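Local coordinates for binary enterotoxin of Clostridium perfringens component a (Clostridium perfringens, PDB 5WTZ), which probably transfers ADP-ribose from NAD+ to actin, as the enzymatic component of a binary, iota-like enterotoxin of Clostridium perfringens, at residues A[95-100]-A[150-155]; A[104-109]-A[326-331]; A[243-248]-A[279-284]; A[295-300]-A[360-365]. All blocks are in the same frame, centred on the assembly; numbering follows the deposited sequence.

Contact 1 (A[95-100]-A[150-155]); sequences YYYEAN and INSKLP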
# COMPACT_ATOMS: atom_id res chain seq x y z
N TYR A 95 -3.18 11.91 16.32
CA TYR A 95 -2.17 12.86 15.84
C TYR A 95 -0.81 12.20 15.65
O TYR A 95 -0.41 11.31 16.41
CB TYR A 95 -2.03 14.03 16.83
CG TYR A 95 -3.31 14.81 17.01
CD1 TYR A 95 -4.29 14.37 17.90
CD2 TYR A 95 -3.55 15.97 16.29
CE1 TYR A 95 -5.46 15.08 18.07
CE2 TYR A 95 -4.72 16.69 16.47
CZ TYR A 95 -5.68 16.23 17.35
OH TYR A 95 -6.86 16.93 17.52
N TYR A 96 -0.09 12.64 14.61
CA TYR A 96 1.33 12.33 14.49
C TYR A 96 1.99 13.21 13.44
O TYR A 96 1.38 13.51 12.40
CB TYR A 96 1.58 10.85 14.15
CG TYR A 96 0.96 10.37 12.85
CD1 TYR A 96 -0.37 9.97 12.80
CD2 TYR A 96 1.72 10.28 11.70
CE1 TYR A 96 -0.94 9.51 11.60
CE2 TYR A 96 1.16 9.83 10.52
CZ TYR A 96 -0.15 9.44 10.47
OH TYR A 96 -0.67 8.99 9.28
N TYR A 97 3.20 13.64 13.75
CA TYR A 97 4.05 14.32 12.78
C TYR A 97 4.50 13.32 11.74
O TYR A 97 4.70 12.14 12.07
CB TYR A 97 5.26 14.94 13.46
CG TYR A 97 5.01 16.21 14.23
CD1 TYR A 97 4.60 17.38 13.59
CD2 TYR A 97 5.19 16.26 15.60
CE1 TYR A 97 4.39 18.56 14.30
CE2 TYR A 97 4.99 17.43 16.31
CZ TYR A 97 4.59 18.57 15.66
OH TYR A 97 4.38 19.74 16.36
N GLU A 98 4.65 13.76 10.50
CA GLU A 98 4.95 12.85 9.40
C GLU A 98 5.97 13.42 8.39
O GLU A 98 6.07 14.64 8.21
CB GLU A 98 3.66 12.45 8.69
CG GLU A 98 3.85 11.41 7.57
CD GLU A 98 4.52 10.11 8.06
OE1 GLU A 98 5.74 10.11 8.36
OE2 GLU A 98 3.80 9.09 8.15
N ALA A 99 6.73 12.53 7.75
CA ALA A 99 7.75 12.93 6.80
C ALA A 99 7.11 13.08 5.43
O ALA A 99 6.12 12.42 5.13
CB ALA A 99 8.90 11.92 6.77
N ASN A 100 7.66 13.94 4.59
CA ASN A 100 7.01 14.12 3.29
C ASN A 100 7.10 12.85 2.43
O ASN A 100 6.21 12.59 1.62
CB ASN A 100 7.57 15.35 2.56
CG ASN A 100 9.07 15.41 2.56
OD1 ASN A 100 9.73 14.68 3.30
ND2 ASN A 100 9.63 16.29 1.75
N ILE A 150 5.22 20.03 21.12
CA ILE A 150 6.66 20.15 20.97
C ILE A 150 7.09 20.19 19.50
O ILE A 150 6.32 19.84 18.60
CB ILE A 150 7.42 19.00 21.73
CG1 ILE A 150 6.90 17.61 21.35
CG2 ILE A 150 7.34 19.18 23.24
CD1 ILE A 150 7.45 17.05 20.10
N ASN A 151 8.32 20.64 19.28
CA ASN A 151 8.88 20.77 17.96
C ASN A 151 8.97 19.43 17.23
O ASN A 151 9.12 18.39 17.85
CB ASN A 151 10.28 21.39 18.04
CG ASN A 151 10.97 21.44 16.70
OD1 ASN A 151 10.64 22.27 15.86
ND2 ASN A 151 11.91 20.52 16.48
N SER A 152 8.88 19.48 15.90
CA SER A 152 9.28 18.34 15.10
C SER A 152 10.24 18.79 14.02
O SER A 152 10.13 19.90 13.50
CB SER A 152 8.06 17.65 14.48
OG SER A 152 8.45 16.50 13.74
N LYS A 153 11.19 17.92 13.67
CA LYS A 153 12.03 18.17 12.51
C LYS A 153 11.27 17.83 11.21
O LYS A 153 11.74 18.11 10.11
CB LYS A 153 13.33 17.36 12.60
CG LYS A 153 14.23 17.81 13.74
CD LYS A 153 15.58 17.11 13.68
CE LYS A 153 16.39 17.38 14.94
NZ LYS A 153 17.67 16.63 14.92
N LEU A 154 10.08 17.25 11.37
CA LEU A 154 9.23 16.86 10.23
C LEU A 154 8.30 18.03 9.83
O LEU A 154 7.97 18.86 10.67
CB LEU A 154 8.40 15.62 10.58
CG LEU A 154 9.16 14.38 11.05
CD1 LEU A 154 8.18 13.26 11.36
CD2 LEU A 154 10.15 13.92 9.98
N PRO A 155 7.89 18.08 8.55
CA PRO A 155 7.11 19.20 7.99
C PRO A 155 5.59 19.10 8.16
O PRO A 155 4.90 20.12 8.03
CB PRO A 155 7.45 19.15 6.51
CG PRO A 155 7.65 17.68 6.25
CD PRO A 155 8.40 17.20 7.48

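Contact 2 (A[104-109]-A[326-331]); sequences GFNQNL and FKEKWL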
# COMPACT_ATOMS: atom_id res chain seq x y z
N GLY A 104 4.93 10.63 -0.58
CA GLY A 104 5.60 10.57 -1.86
C GLY A 104 5.94 11.95 -2.39
O GLY A 104 5.96 12.18 -3.60
N PHE A 105 6.21 12.88 -1.47
CA PHE A 105 6.45 14.27 -1.83
C PHE A 105 7.92 14.58 -1.57
O PHE A 105 8.41 14.38 -0.45
CB PHE A 105 5.55 15.19 -1.01
CG PHE A 105 5.47 16.60 -1.53
CD1 PHE A 105 4.88 16.87 -2.76
CD2 PHE A 105 5.94 17.66 -0.76
CE1 PHE A 105 4.80 18.19 -3.23
CE2 PHE A 105 5.85 18.96 -1.22
CZ PHE A 105 5.28 19.23 -2.46
N ASN A 106 8.64 15.04 -2.59
CA ASN A 106 10.08 15.27 -2.43
C ASN A 106 10.49 16.74 -2.32
O ASN A 106 11.65 17.05 -2.05
CB ASN A 106 10.87 14.60 -3.57
CG ASN A 106 10.16 14.70 -4.93
OD1 ASN A 106 9.48 15.69 -5.21
ND2 ASN A 106 10.34 13.68 -5.77
N GLN A 107 9.53 17.65 -2.50
CA GLN A 107 9.79 19.08 -2.40
C GLN A 107 9.80 19.54 -0.95
O GLN A 107 8.99 19.08 -0.13
CB GLN A 107 8.75 19.88 -3.19
CG GLN A 107 9.00 21.39 -3.16
CD GLN A 107 8.14 22.15 -4.16
OE1 GLN A 107 7.14 21.62 -4.64
NE2 GLN A 107 8.54 23.37 -4.48
N ASN A 108 10.70 20.47 -0.63
CA ASN A 108 10.78 21.02 0.71
C ASN A 108 9.60 21.95 1.00
O ASN A 108 9.32 22.86 0.23
CB ASN A 108 12.10 21.78 0.88
CG ASN A 108 12.58 21.79 2.32
OD1 ASN A 108 11.83 22.14 3.23
ND2 ASN A 108 13.83 21.39 2.52
N LEU A 109 8.92 21.72 2.13
CA LEU A 109 7.78 22.55 2.50
C LEU A 109 8.20 23.81 3.26
O LEU A 109 7.45 24.79 3.33
CB LEU A 109 6.79 21.75 3.34
CG LEU A 109 5.89 20.82 2.53
CD1 LEU A 109 5.19 19.82 3.44
CD2 LEU A 109 4.88 21.66 1.75
N PHE A 326 15.70 7.44 -8.48
CA PHE A 326 14.48 6.82 -8.96
C PHE A 326 13.27 7.58 -8.43
O PHE A 326 12.29 7.80 -9.16
CB PHE A 326 14.43 5.36 -8.52
CG PHE A 326 13.38 4.55 -9.21
CD1 PHE A 326 13.65 3.93 -10.42
CD2 PHE A 326 12.12 4.40 -8.65
CE1 PHE A 326 12.68 3.18 -11.07
CE2 PHE A 326 11.14 3.65 -9.29
CZ PHE A 326 11.42 3.03 -10.50
N LYS A 327 13.35 7.99 -7.17
CA LYS A 327 12.26 8.74 -6.55
C LYS A 327 12.11 10.09 -7.23
O LYS A 327 10.99 10.51 -7.52
CB LYS A 327 12.49 8.90 -5.05
CG LYS A 327 12.36 7.60 -4.27
CD LYS A 327 12.47 7.86 -2.78
CE LYS A 327 12.16 6.61 -1.97
NZ LYS A 327 11.76 6.97 -0.59
N GLU A 328 13.23 10.75 -7.49
CA GLU A 328 13.22 12.05 -8.13
C GLU A 328 12.64 11.97 -9.55
O GLU A 328 11.90 12.85 -10.00
CB GLU A 328 14.62 12.64 -8.17
CG GLU A 328 14.94 13.56 -7.00
CD GLU A 328 14.26 14.91 -7.11
OE1 GLU A 328 14.05 15.39 -8.26
OE2 GLU A 328 13.93 15.50 -6.06
N LYS A 329 12.97 10.89 -10.26
CA LYS A 329 12.53 10.73 -11.64
C LYS A 329 11.03 10.42 -11.74
O LYS A 329 10.36 10.93 -12.63
CB LYS A 329 13.35 9.63 -12.32
CG LYS A 329 13.10 9.47 -13.82
CD LYS A 329 14.17 8.56 -14.41
CE LYS A 329 13.86 8.17 -15.84
NZ LYS A 329 13.75 9.35 -16.75
N TRP A 330 10.50 9.62 -10.81
CA TRP A 330 9.17 9.03 -11.01
C TRP A 330 8.06 9.47 -10.05
O TRP A 330 6.89 9.35 -10.40
CB TRP A 330 9.27 7.50 -10.99
CG TRP A 330 10.14 6.95 -12.09
CD1 TRP A 330 11.37 6.35 -11.95
CD2 TRP A 330 9.87 6.99 -13.50
NE1 TRP A 330 11.87 6.01 -13.18
CE2 TRP A 330 10.98 6.40 -14.15
CE3 TRP A 330 8.82 7.47 -14.28
CZ2 TRP A 330 11.04 6.26 -15.54
CZ3 TRP A 330 8.89 7.34 -15.66
CH2 TRP A 330 9.99 6.73 -16.27
N LEU A 331 8.39 9.92 -8.84
CA LEU A 331 7.33 10.36 -7.91
C LEU A 331 6.42 11.40 -8.56
O LEU A 331 6.89 12.38 -9.15
CB LEU A 331 7.93 10.93 -6.62
CG LEU A 331 8.35 9.92 -5.54
CD1 LEU A 331 8.85 10.66 -4.30
CD2 LEU A 331 7.21 9.00 -5.19
O HOH W 1 9.44 13.53 -9.00

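Contact 3 (A[243-248]-A[279-284]); sequences LRDINN and ISNISS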
# COMPACT_ATOMS: atom_id res chain seq x y z
N LEU A 243 -11.92 -16.39 -25.23
CA LEU A 243 -11.37 -17.38 -24.33
C LEU A 243 -10.06 -17.93 -24.88
O LEU A 243 -9.08 -18.07 -24.14
CB LEU A 243 -12.37 -18.51 -24.11
CG LEU A 243 -11.93 -19.64 -23.19
CD1 LEU A 243 -11.63 -19.12 -21.81
CD2 LEU A 243 -13.03 -20.69 -23.15
N ARG A 244 -10.03 -18.21 -26.17
CA ARG A 244 -8.85 -18.75 -26.82
C ARG A 244 -7.67 -17.79 -26.70
O ARG A 244 -6.57 -18.19 -26.31
CB ARG A 244 -9.12 -19.05 -28.29
CG ARG A 244 -7.92 -19.65 -29.03
CD ARG A 244 -8.12 -19.52 -30.53
NE ARG A 244 -8.08 -18.12 -30.93
CZ ARG A 244 -8.67 -17.63 -32.01
NH1 ARG A 244 -9.37 -18.43 -32.81
NH2 ARG A 244 -8.57 -16.34 -32.29
N ASP A 245 -7.90 -16.52 -27.02
CA ASP A 245 -6.81 -15.56 -27.04
C ASP A 245 -6.36 -15.10 -25.65
O ASP A 245 -5.19 -14.77 -25.47
CB ASP A 245 -7.19 -14.37 -27.92
CG ASP A 245 -7.23 -14.75 -29.39
OD1 ASP A 245 -6.78 -15.87 -29.69
OD2 ASP A 245 -7.69 -13.96 -30.24
N ILE A 246 -7.26 -15.10 -24.67
CA ILE A 246 -6.88 -14.90 -23.26
C ILE A 246 -5.98 -16.04 -22.81
O ILE A 246 -4.92 -15.81 -22.23
CB ILE A 246 -8.13 -14.82 -22.34
CG1 ILE A 246 -8.82 -13.46 -22.46
CG2 ILE A 246 -7.74 -15.07 -20.88
CD1 ILE A 246 -8.07 -12.31 -21.77
N ASN A 247 -6.40 -17.27 -23.07
CA ASN A 247 -5.61 -18.45 -22.75
C ASN A 247 -4.26 -18.47 -23.48
O ASN A 247 -3.23 -18.80 -22.87
CB ASN A 247 -6.39 -19.73 -23.08
CG ASN A 247 -7.34 -20.14 -21.96
OD1 ASN A 247 -7.06 -19.92 -20.79
ND2 ASN A 247 -8.46 -20.74 -22.33
N ASN A 248 -4.26 -18.09 -24.76
CA ASN A 248 -3.01 -17.94 -25.50
C ASN A 248 -2.07 -16.92 -24.82
O ASN A 248 -0.89 -17.18 -24.64
CB ASN A 248 -3.29 -17.51 -26.95
CG ASN A 248 -2.01 -17.25 -27.74
OD1 ASN A 248 -1.41 -16.18 -27.64
ND2 ASN A 248 -1.61 -18.22 -28.55
N ILE A 279 -5.05 -9.10 -29.96
CA ILE A 279 -5.14 -7.92 -29.10
C ILE A 279 -6.59 -7.44 -29.03
O ILE A 279 -7.09 -7.11 -27.95
CB ILE A 279 -4.21 -6.80 -29.59
CG1 ILE A 279 -2.75 -7.17 -29.30
CG2 ILE A 279 -4.56 -5.47 -28.92
CD1 ILE A 279 -1.74 -6.37 -30.12
N SER A 280 -7.27 -7.45 -30.18
CA SER A 280 -8.69 -7.14 -30.27
C SER A 280 -9.54 -8.01 -29.35
O SER A 280 -10.36 -7.51 -28.58
CB SER A 280 -9.18 -7.28 -31.71
OG SER A 280 -8.90 -6.12 -32.46
N ASN A 281 -9.32 -9.33 -29.42
CA ASN A 281 -10.13 -10.27 -28.65
C ASN A 281 -9.88 -10.17 -27.15
O ASN A 281 -10.82 -10.14 -26.35
CB ASN A 281 -9.88 -11.70 -29.17
CG ASN A 281 -10.46 -11.93 -30.55
OD1 ASN A 281 -11.40 -11.23 -30.95
ND2 ASN A 281 -9.93 -12.90 -31.28
N ILE A 282 -8.61 -10.09 -26.75
CA ILE A 282 -8.29 -9.91 -25.34
C ILE A 282 -8.88 -8.59 -24.82
O ILE A 282 -9.49 -8.56 -23.76
CB ILE A 282 -6.75 -9.95 -25.09
CG1 ILE A 282 -6.17 -11.29 -25.55
CG2 ILE A 282 -6.42 -9.66 -23.60
CD1 ILE A 282 -4.68 -11.26 -25.84
N SER A 283 -8.71 -7.49 -25.57
CA SER A 283 -9.16 -6.18 -25.09
C SER A 283 -10.69 -6.13 -24.99
O SER A 283 -11.22 -5.61 -24.01
CB SER A 283 -8.64 -5.06 -26.00
OG SER A 283 -9.04 -3.76 -25.57
N SER A 284 -11.40 -6.68 -25.98
CA SER A 284 -12.87 -6.72 -25.90
C SER A 284 -13.29 -7.57 -24.69
O SER A 284 -14.23 -7.22 -23.98
CB SER A 284 -13.50 -7.25 -27.20
OG SER A 284 -13.33 -8.65 -27.33

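Contact 4 (A[295-300]-A[360-365]); sequences IITYRR and LRLHLP. With NAD (nicotinamide-adenine-dinucleotide), chain B.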
# COMPACT_ATOMS: atom_id res chain seq x y z
N ILE A 295 -9.80 -2.25 -5.60
CA ILE A 295 -8.98 -3.36 -5.13
C ILE A 295 -7.50 -2.98 -5.28
O ILE A 295 -7.12 -2.19 -6.15
CB ILE A 295 -9.31 -4.68 -5.90
CG1 ILE A 295 -8.69 -5.90 -5.20
CG2 ILE A 295 -8.94 -4.60 -7.39
CD1 ILE A 295 -9.24 -7.25 -5.70
N ILE A 296 -6.68 -3.49 -4.38
CA ILE A 296 -5.23 -3.41 -4.51
C ILE A 296 -4.72 -4.64 -5.28
O ILE A 296 -5.09 -5.77 -4.96
CB ILE A 296 -4.53 -3.32 -3.14
CG1 ILE A 296 -4.95 -2.03 -2.39
CG2 ILE A 296 -3.02 -3.43 -3.32
CD1 ILE A 296 -4.81 -0.75 -3.25
N THR A 297 -3.89 -4.44 -6.30
CA THR A 297 -3.26 -5.57 -6.98
C THR A 297 -1.76 -5.30 -7.16
O THR A 297 -1.30 -4.18 -6.96
CB THR A 297 -3.94 -5.88 -8.33
OG1 THR A 297 -3.51 -7.17 -8.79
CG2 THR A 297 -3.64 -4.77 -9.39
N TYR A 298 -1.00 -6.33 -7.54
CA TYR A 298 0.47 -6.28 -7.51
C TYR A 298 1.13 -6.72 -8.81
O TYR A 298 0.56 -7.47 -9.59
CB TYR A 298 1.00 -7.18 -6.37
CG TYR A 298 0.50 -6.82 -4.98
CD1 TYR A 298 -0.70 -7.35 -4.50
CD2 TYR A 298 1.22 -5.95 -4.16
CE1 TYR A 298 -1.17 -7.02 -3.22
CE2 TYR A 298 0.77 -5.62 -2.89
CZ TYR A 298 -0.42 -6.14 -2.44
OH TYR A 298 -0.84 -5.81 -1.18
N ARG A 299 2.36 -6.28 -9.04
CA ARG A 299 3.08 -6.72 -10.23
C ARG A 299 4.57 -6.70 -9.95
O ARG A 299 5.09 -5.72 -9.42
CB ARG A 299 2.76 -5.82 -11.44
CG ARG A 299 3.50 -6.25 -12.72
CD ARG A 299 3.09 -5.41 -13.94
NE ARG A 299 4.12 -5.58 -14.97
CZ ARG A 299 4.27 -6.68 -15.70
NH1 ARG A 299 3.41 -7.69 -15.56
NH2 ARG A 299 5.26 -6.76 -16.58
N ARG A 300 5.24 -7.80 -10.28
CA ARG A 300 6.69 -7.85 -10.30
C ARG A 300 7.12 -7.31 -11.65
O ARG A 300 6.92 -7.96 -12.68
CB ARG A 300 7.17 -9.28 -10.04
CG ARG A 300 6.64 -9.85 -8.71
CD ARG A 300 7.04 -8.95 -7.53
NE ARG A 300 6.40 -9.28 -6.25
CZ ARG A 300 7.07 -9.49 -5.12
NH1 ARG A 300 8.39 -9.47 -5.11
NH2 ARG A 300 6.43 -9.76 -3.99
N LEU A 360 5.12 -3.34 -8.10
CA LEU A 360 3.94 -2.49 -8.24
C LEU A 360 2.94 -2.82 -7.15
O LEU A 360 2.62 -3.99 -6.93
CB LEU A 360 3.31 -2.67 -9.62
CG LEU A 360 2.24 -1.63 -9.96
CD1 LEU A 360 2.86 -0.24 -10.04
CD2 LEU A 360 1.53 -2.02 -11.27
N ARG A 361 2.49 -1.81 -6.43
CA ARG A 361 1.33 -1.97 -5.56
C ARG A 361 0.26 -1.02 -6.05
O ARG A 361 0.26 0.17 -5.72
CB ARG A 361 1.68 -1.73 -4.08
CG ARG A 361 0.48 -1.93 -3.13
CD ARG A 361 0.91 -2.20 -1.68
NE ARG A 361 1.62 -1.05 -1.10
CZ ARG A 361 2.19 -1.05 0.11
NH1 ARG A 361 2.18 -2.13 0.87
NH2 ARG A 361 2.82 0.04 0.53
N LEU A 362 -0.63 -1.56 -6.88
CA LEU A 362 -1.54 -0.77 -7.71
C LEU A 362 -2.93 -0.66 -7.10
O LEU A 362 -3.58 -1.67 -6.81
CB LEU A 362 -1.64 -1.39 -9.10
CG LEU A 362 -2.55 -0.66 -10.11
CD1 LEU A 362 -2.01 0.76 -10.50
CD2 LEU A 362 -2.79 -1.57 -11.32
N HIS A 363 -3.38 0.58 -6.94
CA HIS A 363 -4.77 0.87 -6.58
C HIS A 363 -5.60 0.82 -7.85
O HIS A 363 -5.50 1.72 -8.69
CB HIS A 363 -4.89 2.25 -5.91
CG HIS A 363 -6.29 2.60 -5.49
ND1 HIS A 363 -6.67 3.88 -5.17
CD2 HIS A 363 -7.40 1.84 -5.35
CE1 HIS A 363 -7.95 3.90 -4.85
NE2 HIS A 363 -8.42 2.67 -4.95
N LEU A 364 -6.39 -0.25 -8.00
CA LEU A 364 -7.18 -0.53 -9.19
C LEU A 364 -8.63 -0.12 -8.94
O LEU A 364 -9.35 -0.82 -8.22
CB LEU A 364 -7.09 -2.02 -9.54
CG LEU A 364 -7.77 -2.53 -10.82
CD1 LEU A 364 -7.22 -1.76 -12.02
CD2 LEU A 364 -7.54 -4.02 -11.00
N PRO A 365 -9.07 0.99 -9.54
CA PRO A 365 -10.39 1.52 -9.18
C PRO A 365 -11.58 0.70 -9.70
O PRO A 365 -11.50 0.05 -10.75
CB PRO A 365 -10.41 2.91 -9.82
CG PRO A 365 -8.99 3.23 -10.12
CD PRO A 365 -8.33 1.92 -10.41
PA NAD B . 5.14 -8.90 -19.64
O1A NAD B . 4.79 -9.11 -21.10
O2A NAD B . 4.39 -7.89 -18.83
O5B NAD B . 6.70 -8.54 -19.49
C5B NAD B . 7.72 -9.13 -20.31
C4B NAD B . 8.91 -8.19 -20.38
O4B NAD B . 8.48 -6.99 -21.03
C3B NAD B . 9.42 -7.81 -19.00
O3B NAD B . 10.85 -7.71 -19.05
C2B NAD B . 8.80 -6.44 -18.76
O2B NAD B . 9.59 -5.61 -17.91
C1B NAD B . 8.68 -5.87 -20.17
N9A NAD B . 7.50 -4.97 -20.24
C8A NAD B . 6.22 -5.30 -19.95
N7A NAD B . 5.41 -4.21 -20.11
C5A NAD B . 6.19 -3.19 -20.47
C6A NAD B . 5.99 -1.76 -20.80
N6A NAD B . 4.75 -1.22 -20.75
N1A NAD B . 7.07 -1.02 -21.12
C2A NAD B . 8.31 -1.56 -21.18
N3A NAD B . 8.56 -2.85 -20.91
C4A NAD B . 7.56 -3.69 -20.55
O3 NAD B . 4.98 -10.33 -18.94
PN NAD B . 5.52 -10.82 -17.50
O1N NAD B . 4.79 -10.04 -16.43
O2N NAD B . 7.03 -10.87 -17.55
O5D NAD B . 4.98 -12.34 -17.55
C5D NAD B . 3.61 -12.65 -17.79
C4D NAD B . 3.36 -14.10 -17.41
O4D NAD B . 3.34 -14.22 -15.99
C3D NAD B . 1.97 -14.52 -17.86
O3D NAD B . 1.97 -15.95 -17.97
C2D NAD B . 1.09 -14.09 -16.71
O2D NAD B . -0.09 -14.90 -16.62
C1D NAD B . 2.01 -14.24 -15.49
N1N NAD B . 1.84 -13.17 -14.48
C2N NAD B . 2.85 -12.33 -14.19
C3N NAD B . 2.69 -11.33 -13.23
C7N NAD B . 3.80 -10.38 -12.88
O7N NAD B . 4.70 -10.09 -13.69
N7N NAD B . 3.77 -9.89 -11.65
C4N NAD B . 1.48 -11.19 -12.55
C5N NAD B . 0.46 -12.06 -12.87
C6N NAD B . 0.67 -13.05 -13.84
O HOH W 2 0.06 -4.39 0.85

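Contact 1 (A[95-100]-A[150-155])
At the outer edge of the five-stranded sheet that begins with strand 92-98, Tyr97 and the residues after it are covered by the loop 150-155, which leads into the neighbouring strand 156-162. The Tyr97 ring is held at two points. Ser152 stands over one face, its CB 3.3 Å from the ring centroid and 10° off the ring normal, a CH-pi contact. At the far end Tyr97 OH donates to Ile150 O at 3.0 Å, almost in line with the Ile150 carbonyl bond. A chi1 of -77° places CG of Tyr97 beside its backbone N. Ser152 forms an ST turn: its OG, anti to its own backbone N, accepts from Leu154 N at 3.0 Å. The branches of Leu154 then divide, CD1 lying 4.0 Å from Tyr97 CB and CD2 4.0 Å from Ala99 CB. Beyond them the Pro155 ring leans on the Glu98 carbonyl, with CD 3.5 Å from Glu98 O. Glu98 points the other way, and its OE1 takes the N-H of Ala99. Past this loop contact, backbone bonds join Tyr96 to Val158 and Glu98 to Ile156, while Tyr203 of strand 201-211 meets the Tyr97 ring, its OH hydrogen-bonded to Ser152 N.

Contact 2 (A[104-109]-A[326-331])
Leu331 and Asn106 share most of this contact, Leu331 setting its side chain against the carbonyl of Gly104 where the two ADP-ribosyltransferase-family regions of the chain meet. Its CG lies beside its own backbone N (chi1 -82°), which brings CD1 within 3.3 Å of Gly104 O, while CD2 lies 4.0 Å from Gly104 CA. Asn106 takes the less roomy rotamer, CG between its backbone N and carbonyl carbon (chi1 38°), which carries the amide alongside Leu331, the two side chains running in opposite directions. Its ND2 is 3.7 Å from Leu331 CD1. Glu328 is bent at chi2 and brings OE2 to 4.0 Å from Asn106 CG, a loose approach without a hydrogen bond, amide and carboxylate planes 24° apart. A water donates to Glu328 O at 2.7 Å and to Leu331 O; held mainly by the end of the helix, it reaches the loop only through a weak bond from Asn106 ND2. Leu331 follows directly on helix 320-330 and also packs on Ile398 of strand 391-403; on the other side Phe105 turns away toward helix 120-130, meeting Phe126 edge-to-face.

Contact 3 (A[243-248]-A[279-284])
Asp245 and Asn281 join two helices, 240-263 and 272-286, of the second ADP-ribosyltransferase-family region; the short segments cross at -100° with their axes 8.3 Å apart. Apolar packing lies at the closest backbone approach, between Ile246 and Ile282. The CG2 branch of Ile282, anti to its backbone N, meets CD1 of Ile246 at 3.6 Å, and its other branch runs over the helix backbone, with CD1 3.6 Å from Asp245 O. Leu386 of strand 384-387 touches both isoleucines, and Ile246 also lies next to the NAD-binding residue Leu250, so this packing borders the cofactor pocket. Charge interactions centre on Asp245. Arg244, bent at chi3, turns its guanidinium back onto the next residue and grips one oxygen side-on: NE and NH2 both reach Asp245 OD1, NE at 2.9 Å, from the same face of the carboxylate and with OD1 in the guanidinium plane. Arg244 NH2 has a second carboxylate partner in Glu277, so this arginine links both helices. The hydrogen bond across the crossing uses the other oxygen. Asn281 ND2 donates to Asp245 OD2 at 2.7 Å with an N-H...O angle of 165°, arriving on the anti side but 34° out of the carboxylate plane.

Contact 4 (A[295-300]-A[360-365])
Strands 295-301 and 358-364 pair antiparallel, Ile295 with Leu364, Thr297 with Leu362 and Arg299 with Leu360 forming the hydrogen-bonded pairs. Six backbone bonds hold this ladder. Leu362 N to Thr297 O, at 2.7 Å, is among the shortest; Arg299 N lies 3.1 Å from Leu360 O. The tightly packed face carries these three pairs. Ile295 CG2 rests 3.8 Å from Leu364 CB, while Thr297 CG2 meets Leu362 CD2, the two side chains lying side by side. Thr297 OG1, anti to the backbone N, is directed instead to Thr343. The other face, with Ile296, Tyr298, Arg361 and His363, is more polar and partly hydrated. Arg361 runs alongside Tyr298, its CD 3.6 Å from Tyr298 CE2 and its guanidinium plane 59° from the ring. A water donates to Tyr298 OH at 2.6 Å and accepts from Arg361 NH1, while Asn215 also bonds the hydroxyl and Asp138 and Asp417 pair with Arg361. His363, the partly exposed member of this face, is bonded by Asp294. Arg299 leaves the packed face extended to its NE, which Glu305 engages. Its NH1 reaches NAD O1N at 2.9 Å and its NH2 weakly reaches NAD O2A, so one guanidinium spans both phosphates. A strand arginine that holds the NAD diphosphate in this way is characteristic of the ADP-ribosyltransferase toxin fold.

How the contacts relate
Contact 1 closes before contacts 3 and 4 open; contact 2 crosses contacts 1 and 4 along the chain, and contact 3 falls wholly between its two segments. Of the four, only contact 2 spans both family regions. Contacts 1 and 4 lie on corresponding edge strands, 92-98 and 295-301, of two mixed sheets with the same strand order, consistent with two related ADP-ribosyltransferase-like halves; their centres are 29 Å apart. Contacts 1 and 2 touch through a probable hydrogen bond from Phe105 N to Asn100 O (3.1 Å). Contacts 3 and 4, centres 22 Å apart, stand near and in the NAD site. The centres of contacts 1 and 3 are about 50 Å apart.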